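Side-chain contacts in endoglucanase (PDB 3X17), which hydrolyses internal beta-1,4-glucosidic bonds of cellulose, as a metagenome-derived family 9 endoglucanase built of an Ig-like domain and an (alpha/alpha)6 barrel: residues Tyr468-Asn473 with Ser478-Leu483; Lys518-His523 with Ser535-Glu540. All blocks are in the same frame, centred on the assembly; numbering follows the deposited sequence.

Interaction 1: Tyr468-Asn473 with Ser478-Leu483; sequences YVLGVN and SYVTGL
Tyr479 meets 468-473 with both its backbone and its ring. Tyr479 N donates to Val469 O (2.8 Å), a carbonyl of the last helical turn, while the ring, with CG beside the backbone N (chi1 -70°), reaches back to the amide of Asn473. There Tyr479 CE2 lies 3.5 Å from Asn473 ND2, the amide and ring planes 41° apart in an oblique crossing. One water joins the two tyrosine hydroxyls, 3.0 Å from Tyr468 OH and 2.7 Å from Tyr479 OH.

The amide is held by its own loop: Asn473 ND2 donates to Tyr468 O (2.9 Å), which lies nearly in the amide plane, and also to Lys477 O. A leucine in place of Asn473 would probably leave both carbonyls without this donor and the loop between them less firmly fixed. This is where helix 456-469 of the (alpha/alpha)6 barrel gives way to a long loop that also meets the Ig-like domain, Val472 resting on Val34 and Gln32 of strand 32-37. Gly471 suits the turn because a CB at its backbone angles would be pressed against Leu470 O.

Leu470 brings CD2 to Val480 CG2 (4.1 Å) and to Leu483 CB (4.2 Å), with Tyr116 of helix 115-130 also against this leucine. Beside that apolar patch, Ser478 OG donates to Leu483 O from above the carbonyl plane (2.8 Å), bracing the type II turn Val480-Leu483, in which Gly482 readily takes the positive phi.

Interaction 2: Lys518-His523 with Ser535-Glu540; sequences KAIRPH and SYETNE
A small, buried van der Waals contact of Ile520 with Glu537 and Thr538 joins two parts of the long loop region between helices 494-499 and 543-558, with 151 Å² buried in all. Ile520 supplies the apolar side. Its CG1 stands between the backbone N and the carbonyl carbon (chi1 53°), which brings that branch to the Glu537 carboxylate, the two side chains approaching from opposite directions: Ile520 CG1 and CD1 each lie 3.8 Å from Glu537 OE1. The other branch, Ile520 CG2, approaches Thr538 OG1 at 4.3 Å.

Although it abuts a hydrocarbon, the buried acid has polar partners. Glu537 OE1 accepts from Gln516 N and Thr517 OG1, and Ser535 OG reaches Glu537 OE2 (3.1 Å) from above the carboxylate plane. A bend at chi2 (-78°) folds the glutamate back, so that it spans the serine of its own segment and the backbone leading into 518-523. Isoleucine fits because one branch can meet the acid while the other approaches Thr538; the side chain also touches Pro515.

The backbone of 535-540 is tied by Asn539 to His492, just ahead of helix 494-499, and Glu540 OE2 accepts from Gly178 N, ahead of strand 182-183; helix 543-558 starts soon after.

From the N terminus, the chain passes through the Ig-like domain and most of the barrel before reaching either contact. Interaction 1 comes first, closing a loop of four residues directly after helix 456-469, at the side of the barrel that faces the Ig-like domain. Interaction 2 follows after helix 494-499 and closes a loop of eleven residues ahead of helix 543-558. The two are in series, neither nested nor crossed. Their centres lie about 17 Å apart and their nearest atoms about 6 Å, without touching. Tyr529, within the loop of interaction 2, bridges them: its ring packs edge-to-face with Tyr479, and its hydroxyl is hydrogen-bonded to Asn539.

Interaction 1: Tyr468-Asn473 with Ser478-Leu483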
loop_
_atom_site.group_PDB
_atom_site.type_symbol
_atom_site.label_atom_id
_atom_site.label_comp_id
_atom_site.label_asym_id
_atom_site.label_seq_id
_atom_site.Cartn_x
_atom_site.Cartn_y
_atom_site.Cartn_z
ATOM N N TYR A 468 -10.665 8.881 1.230
ATOM C CA TYR A 468 -10.774 8.462 2.617
ATOM C C TYR A 468 -9.443 8.585 3.375
ATOM O O TYR A 468 -9.402 9.173 4.462
ATOM C CB TYR A 468 -11.313 7.034 2.719
ATOM C CG TYR A 468 -11.158 6.444 4.105
ATOM C CD1 TYR A 468 -12.108 6.690 5.098
ATOM C CD2 TYR A 468 -10.131 5.546 4.393
ATOM C CE1 TYR A 468 -11.965 6.138 6.373
ATOM C CE2 TYR A 468 -10.021 4.954 5.642
ATOM C CZ TYR A 468 -10.922 5.273 6.636
ATOM O OH TYR A 468 -10.767 4.734 7.902
ATOM N N VAL A 469 -8.345 8.138 2.757
ATOM C CA VAL A 469 -7.052 8.225 3.432
ATOM C C VAL A 469 -6.519 9.645 3.403
ATOM O O VAL A 469 -5.524 9.946 4.080
ATOM C CB VAL A 469 -5.957 7.257 2.882
ATOM C CG1 VAL A 469 -6.352 5.779 3.042
ATOM C CG2 VAL A 469 -5.581 7.605 1.452
ATOM N N LEU A 470 -7.173 10.518 2.632
ATOM C CA LEU A 470 -6.702 11.879 2.508
ATOM C C LEU A 470 -7.649 12.885 3.130
ATOM O O LEU A 470 -7.564 14.077 2.842
ATOM C CB LEU A 470 -6.384 12.246 1.046
ATOM C CG LEU A 470 -5.137 11.558 0.487
ATOM C CD1 LEU A 470 -5.026 11.795 -1.024
ATOM C CD2 LEU A 470 -3.869 12.077 1.167
ATOM N N GLY A 471 -8.551 12.402 3.981
ATOM C CA GLY A 471 -9.297 13.298 4.872
ATOM C C GLY A 471 -10.809 13.104 4.895
ATOM O O GLY A 471 -11.510 13.719 5.723
ATOM N N VAL A 472 -11.316 12.207 4.049
ATOM C CA VAL A 472 -12.742 11.889 4.071
ATOM C C VAL A 472 -13.030 10.745 5.042
ATOM O O VAL A 472 -13.261 9.608 4.647
ATOM C CB VAL A 472 -13.357 11.655 2.641
ATOM C CG1 VAL A 472 -14.901 11.439 2.733
ATOM C CG2 VAL A 472 -13.101 12.876 1.753
ATOM N N ASN A 473 -13.018 11.070 6.330
ATOM C CA ASN A 473 -13.103 10.076 7.400
ATOM C C ASN A 473 -13.483 10.795 8.702
ATOM O O ASN A 473 -13.400 12.021 8.783
ATOM C CB ASN A 473 -11.765 9.338 7.544
ATOM C CG ASN A 473 -10.617 10.273 7.922
ATOM O OD1 ASN A 473 -10.673 10.948 8.952
ATOM N ND2 ASN A 473 -9.603 10.367 7.052
ATOM N N SER A 478 -5.654 13.288 7.422
ATOM C CA SER A 478 -4.886 12.734 6.290
ATOM C C SER A 478 -3.939 11.699 6.866
ATOM O O SER A 478 -3.240 11.991 7.843
ATOM C CB SER A 478 -4.052 13.820 5.625
ATOM O OG SER A 478 -3.021 13.240 4.819
ATOM N N TYR A 479 -3.968 10.481 6.335
ATOM C CA TYR A 479 -3.130 9.429 6.892
ATOM C C TYR A 479 -1.798 9.334 6.166
ATOM O O TYR A 479 -1.042 8.402 6.392
ATOM C CB TYR A 479 -3.860 8.081 6.865
ATOM C CG TYR A 479 -5.036 8.009 7.858
ATOM C CD1 TYR A 479 -4.822 8.032 9.247
ATOM C CD2 TYR A 479 -6.355 7.995 7.402
ATOM C CE1 TYR A 479 -5.903 7.960 10.163
ATOM C CE2 TYR A 479 -7.447 7.919 8.305
ATOM C CZ TYR A 479 -7.206 7.919 9.679
ATOM O OH TYR A 479 -8.277 7.857 10.545
ATOM N N VAL A 480 -1.521 10.287 5.271
ATOM C CA VAL A 480 -0.269 10.265 4.534
ATOM C C VAL A 480 0.603 11.433 4.951
ATOM O O VAL A 480 0.190 12.593 4.865
ATOM C CB VAL A 480 -0.464 10.313 3.002
ATOM C CG1 VAL A 480 0.904 10.205 2.315
ATOM C CG2 VAL A 480 -1.359 9.191 2.533
ATOM N N THR A 481 1.821 11.138 5.381
ATOM C CA THR A 481 2.680 12.195 5.925
ATOM C C THR A 481 2.966 13.241 4.878
ATOM O O THR A 481 3.191 12.903 3.702
ATOM C CB THR A 481 4.010 11.637 6.438
ATOM O OG1 THR A 481 4.690 10.959 5.379
ATOM C CG2 THR A 481 3.755 10.650 7.553
ATOM N N GLY A 482 2.985 14.506 5.297
ATOM C CA GLY A 482 3.345 15.606 4.380
ATOM C C GLY A 482 2.276 15.950 3.337
ATOM O O GLY A 482 2.509 16.798 2.474
ATOM N N LEU A 483 1.110 15.306 3.418
ATOM C CA LEU A 483 0.002 15.589 2.512
ATOM C C LEU A 483 -1.229 16.113 3.233
ATOM O O LEU A 483 -1.594 15.623 4.306
ATOM C CB LEU A 483 -0.366 14.346 1.686
ATOM C CG LEU A 483 0.726 13.756 0.775
ATOM C CD1 LEU A 483 0.196 12.614 -0.071
ATOM C CD2 LEU A 483 1.406 14.837 -0.095
HETATM O O HOH W 1 -10.751 7.066 9.782
#

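Interaction 2: Lys518-His523 with Ser535-Glu540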
loop_
_atom_site.group_PDB
_atom_site.type_symbol
_atom_site.label_atom_id
_atom_site.label_comp_id
_atom_site.label_asym_id
_atom_site.label_seq_id
_atom_site.Cartn_x
_atom_site.Cartn_y
_atom_site.Cartn_z
ATOM N N LYS A 518 -1.036 2.086 24.532
ATOM C CA LYS A 518 -1.766 2.760 25.589
ATOM C C LYS A 518 -2.793 3.740 25.016
ATOM O O LYS A 518 -3.867 3.933 25.594
ATOM C CB LYS A 518 -0.787 3.492 26.522
ATOM C CG LYS A 518 -1.420 3.951 27.840
ATOM C CD LYS A 518 -0.434 3.854 29.026
ATOM C CE LYS A 518 -0.549 5.077 29.964
ATOM N NZ LYS A 518 -0.119 6.365 29.329
ATOM N N ALA A 519 -2.477 4.322 23.863
ATOM C CA ALA A 519 -3.091 5.590 23.469
ATOM C C ALA A 519 -4.375 5.469 22.645
ATOM O O ALA A 519 -4.963 6.479 22.268
ATOM C CB ALA A 519 -2.078 6.486 22.762
ATOM N N ILE A 520 -4.820 4.245 22.389
ATOM C CA ILE A 520 -6.136 4.022 21.805
ATOM C C ILE A 520 -6.850 2.888 22.513
ATOM O O ILE A 520 -6.249 1.853 22.835
ATOM C CB ILE A 520 -6.050 3.628 20.316
ATOM C CG1 ILE A 520 -5.098 2.452 20.137
ATOM C CG2 ILE A 520 -5.604 4.804 19.454
ATOM C CD1 ILE A 520 -5.816 1.157 19.799
ATOM N N ARG A 521 -8.159 3.028 22.654
ATOM C CA ARG A 521 -8.953 1.923 23.158
ATOM C C ARG A 521 -9.649 1.053 22.098
ATOM O O ARG A 521 -9.655 1.399 20.919
ATOM C CB ARG A 521 -9.897 2.382 24.265
ATOM C CG ARG A 521 -10.888 3.412 23.894
ATOM C CD ARG A 521 -11.927 3.412 25.010
ATOM N NE ARG A 521 -12.905 4.462 24.826
ATOM C CZ ARG A 521 -14.192 4.350 25.116
ATOM N NH1 ARG A 521 -14.676 3.205 25.570
ATOM N NH2 ARG A 521 -14.989 5.394 24.947
ATOM N N PRO A 522 -10.133 -0.137 22.505
ATOM C CA PRO A 522 -10.626 -1.143 21.559
ATOM C C PRO A 522 -11.993 -0.812 20.972
ATOM O O PRO A 522 -12.779 -0.081 21.589
ATOM C CB PRO A 522 -10.714 -2.424 22.412
ATOM C CG PRO A 522 -10.955 -1.902 23.830
ATOM C CD PRO A 522 -10.111 -0.641 23.897
ATOM N N HIS A 523 -12.254 -1.329 19.770
ATOM C CA HIS A 523 -13.596 -1.313 19.194
ATOM C C HIS A 523 -14.099 0.098 18.890
ATOM O O HIS A 523 -15.302 0.354 18.953
ATOM C CB HIS A 523 -14.578 -2.071 20.117
ATOM C CG HIS A 523 -14.120 -3.456 20.447
ATOM N ND1 HIS A 523 -13.921 -3.884 21.742
ATOM C CD2 HIS A 523 -13.657 -4.448 19.648
ATOM C CE1 HIS A 523 -13.410 -5.102 21.727
ATOM N NE2 HIS A 523 -13.255 -5.475 20.468
ATOM N N SER A 535 2.179 4.858 19.142
ATOM C CA SER A 535 1.116 4.012 18.616
ATOM C C SER A 535 1.579 3.389 17.327
ATOM O O SER A 535 1.359 3.936 16.250
ATOM C CB SER A 535 -0.167 4.806 18.382
ATOM O OG SER A 535 -1.199 3.945 17.932
ATOM N N TYR A 536 2.290 2.274 17.443
ATOM C CA TYR A 536 2.794 1.600 16.281
ATOM C C TYR A 536 1.701 0.763 15.592
ATOM O O TYR A 536 1.858 0.355 14.443
ATOM C CB TYR A 536 4.022 0.766 16.650
ATOM C CG TYR A 536 3.757 -0.333 17.670
ATOM C CD1 TYR A 536 3.138 -1.514 17.293
ATOM C CD2 TYR A 536 4.162 -0.204 19.008
ATOM C CE1 TYR A 536 2.860 -2.533 18.238
ATOM C CE2 TYR A 536 3.897 -1.219 19.947
ATOM C CZ TYR A 536 3.249 -2.381 19.545
ATOM O OH TYR A 536 3.008 -3.423 20.424
ATOM N N GLU A 537 0.598 0.519 16.256
ATOM C CA GLU A 537 -0.444 -0.261 15.632
ATOM C C GLU A 537 -1.477 0.574 14.879
ATOM O O GLU A 537 -2.390 0.083 14.309
ATOM C CB GLU A 537 -1.083 -1.216 16.638
ATOM C CG GLU A 537 -2.155 -0.674 17.487
ATOM C CD GLU A 537 -1.648 0.150 18.599
ATOM O OE1 GLU A 537 -2.171 0.113 19.702
ATOM O OE2 GLU A 537 -0.717 0.873 18.347
ATOM N N THR A 538 -1.268 1.858 14.864
ATOM C CA THR A 538 -2.243 2.810 14.372
ATOM C C THR A 538 -1.538 3.864 13.515
ATOM O O THR A 538 -2.111 4.403 12.558
ATOM C CB THR A 538 -2.895 3.461 15.604
ATOM O OG1 THR A 538 -4.136 2.811 15.908
ATOM C CG2 THR A 538 -3.014 4.893 15.507
ATOM N N ASN A 539 -0.301 4.191 13.882
ATOM C CA ASN A 539 0.338 5.398 13.367
ATOM C C ASN A 539 1.738 5.119 12.851
ATOM O O ASN A 539 2.626 5.990 12.862
ATOM C CB ASN A 539 0.376 6.498 14.429
ATOM C CG ASN A 539 0.494 7.886 13.826
ATOM O OD1 ASN A 539 -0.142 8.203 12.801
ATOM N ND2 ASN A 539 1.303 8.730 14.452
ATOM N N GLU A 540 1.940 3.886 12.425
ATOM C CA GLU A 540 3.207 3.496 11.822
ATOM C C GLU A 540 3.011 3.240 10.315
ATOM O O GLU A 540 2.103 2.488 9.914
ATOM C CB GLU A 540 3.761 2.230 12.493
ATOM C CG GLU A 540 5.198 1.906 12.010
ATOM C CD GLU A 540 5.734 0.567 12.476
ATOM O OE1 GLU A 540 4.935 -0.313 12.868
ATOM O OE2 GLU A 540 6.977 0.383 12.419
#